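Local coordinates for replication initiator A family protein (Staphylococcus aureus CA-347, PDB 4PT7) that probably initiates replication of staphylococcal multiresistance plasmids by binding and assembling on the replication origin, at residues K122-K125 and E126-V130. Sequence-based numbering, arbitrary orientation.
Sequences KIEK and EENDV
Lys-122 O accepts the amide of Glu-126, with an N-to-O distance of 3.1 Å. One residue on, Glu-127 N reaches Ile-123 O at 3.2 Å with an N-H...O angle of 162°. Both are i to i+4 bonds, evidence that helical pairing persists to the last turn of helix 117-126. Beyond it the spacing tightens: Asn-128 N makes a weak i to i+3 bond to Lys-125 O, and residues Glu-126 to Asp-129 form a type I beta turn, carrying the chain out of the helix and into the C-terminal tail. Asp-129 is itself the centre of an inverse gamma turn.

The side chain of Glu-127 folds back along the helix. With chi1 at 44°, its CG lies between the backbone N and the carbonyl carbon, which puts CG 3.0 Å from Ile-123 O. The chain then runs on extended, crossing the Ile-123 branch so that CD lies 3.9 Å from CG2 of Ile-123. This brings Glu-127 OE1 to within 3.6 Å of OE1 of Glu-124, the two carboxylate planes being turned 42° apart. Such a like-charge approach would probably be unfavourable alone, but both Glu-127 oxygens have cationic partners: OE2 is salt-bridged to Lys-21 of the same chain and OE1 to Arg-15 of the second subunit, which probably offsets the repulsion. Glu-126 CG, anti to its own carbonyl carbon, passes 3.3 Å from Lys-122 O, while the extended lysine chain carries NZ to a salt bridge with Glu-27 of the same chain.

Where the turn ends, Asp-129 rests its CB 3.6 Å from Lys-125 O, and its OD2 forms salt bridges with Lys-70 and Arg-46 of the second subunit.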
loop_
_atom_site.group_PDB
_atom_site.type_symbol
_atom_site.label_atom_id
_atom_site.label_comp_id
_atom_site.label_asym_id
_atom_site.label_seq_id
_atom_site.Cartn_x
_atom_site.Cartn_y
_atom_site.Cartn_z
ATOM N N LYS B 122 16.898 14.198 -25.257
ATOM C CA LYS B 122 15.657 13.439 -25.242
ATOM C C LYS B 122 14.436 14.273 -24.881
ATOM O O LYS B 122 13.391 14.162 -25.525
ATOM C CB LYS B 122 15.763 12.250 -24.284
ATOM C CG LYS B 122 16.655 11.113 -24.779
ATOM C CD LYS B 122 16.479 9.871 -23.901
ATOM C CE LYS B 122 17.301 8.683 -24.404
ATOM N NZ LYS B 122 17.136 7.467 -23.543
ATOM N N ILE B 123 14.555 15.104 -23.852
ATOM C CA ILE B 123 13.420 15.914 -23.426
ATOM C C ILE B 123 13.015 16.934 -24.491
ATOM O O ILE B 123 11.831 17.136 -24.750
ATOM C CB ILE B 123 13.728 16.655 -22.110
ATOM C CG1 ILE B 123 13.893 15.647 -20.970
ATOM C CG2 ILE B 123 12.610 17.642 -21.798
ATOM C CD1 ILE B 123 14.442 16.253 -19.689
ATOM N N GLU B 124 14.004 17.567 -25.111
ATOM C CA GLU B 124 13.746 18.564 -26.143
ATOM C C GLU B 124 13.015 17.930 -27.321
ATOM O O GLU B 124 12.050 18.495 -27.839
ATOM C CB GLU B 124 15.070 19.188 -26.614
ATOM C CG GLU B 124 14.906 20.357 -27.564
ATOM C CD GLU B 124 14.502 21.652 -26.861
ATOM O OE1 GLU B 124 13.590 21.622 -26.001
ATOM O OE2 GLU B 124 15.097 22.705 -27.184
ATOM N N LYS B 125 13.463 16.745 -27.731
ATOM C CA LYS B 125 12.830 16.062 -28.846
ATOM C C LYS B 125 11.388 15.656 -28.550
ATOM O O LYS B 125 10.524 15.734 -29.425
ATOM C CB LYS B 125 13.639 14.827 -29.246
ATOM C CG LYS B 125 13.069 14.130 -30.475
ATOM C CD LYS B 125 14.025 13.104 -31.063
ATOM C CE LYS B 125 14.149 11.872 -30.190
ATOM N NZ LYS B 125 15.023 10.853 -30.842
ATOM N N GLU B 126 11.118 15.224 -27.324
ATOM C CA GLU B 126 9.761 14.819 -26.976
ATOM C C GLU B 126 8.770 15.974 -26.977
ATOM O O GLU B 126 7.648 15.829 -27.452
ATOM C CB GLU B 126 9.718 14.141 -25.605
ATOM C CG GLU B 126 10.355 12.766 -25.552
ATOM C CD GLU B 126 10.016 12.033 -24.261
ATOM O OE1 GLU B 126 8.809 11.812 -24.002
ATOM O OE2 GLU B 126 10.948 11.685 -23.502
ATOM N N GLU B 127 9.163 17.124 -26.447
ATOM C CA GLU B 127 8.219 18.225 -26.418
ATOM C C GLU B 127 8.168 19.014 -27.726
ATOM O O GLU B 127 7.437 19.995 -27.845
ATOM C CB GLU B 127 8.473 19.122 -25.190
ATOM C CG GLU B 127 9.910 19.427 -24.918
ATOM C CD GLU B 127 10.150 20.157 -23.588
ATOM O OE1 GLU B 127 11.110 20.963 -23.542
ATOM O OE2 GLU B 127 9.412 19.917 -22.598
ATOM N N ASN B 128 8.927 18.559 -28.720
ATOM C CA ASN B 128 8.917 19.193 -30.033
ATOM C C ASN B 128 8.472 18.176 -31.068
ATOM O O ASN B 128 8.648 18.368 -32.274
ATOM C CB ASN B 128 10.295 19.744 -30.391
ATOM C CG ASN B 128 10.581 21.053 -29.692
ATOM O OD1 ASN B 128 10.869 21.086 -28.495
ATOM N ND2 ASN B 128 10.470 22.150 -30.431
ATOM N N ASP B 129 7.876 17.093 -30.582
ATOM C CA ASP B 129 7.399 16.028 -31.450
ATOM C C ASP B 129 6.075 16.386 -32.123
ATOM O O ASP B 129 5.033 15.788 -31.837
ATOM C CB ASP B 129 7.261 14.734 -30.639
ATOM C CG ASP B 129 6.798 13.555 -31.482
ATOM O OD1 ASP B 129 7.146 13.508 -32.681
ATOM O OD2 ASP B 129 6.099 12.669 -30.937
ATOM N N VAL B 130 6.114 17.378 -33.009
ATOM C CA VAL B 130 4.916 17.804 -33.726
ATOM C C VAL B 130 4.679 16.876 -34.912
ATOM O O VAL B 130 5.586 16.183 -35.359
ATOM C CB VAL B 130 5.045 19.259 -34.254
ATOM C CG1 VAL B 130 5.179 20.225 -33.090
ATOM C CG2 VAL B 130 6.257 19.376 -35.170
#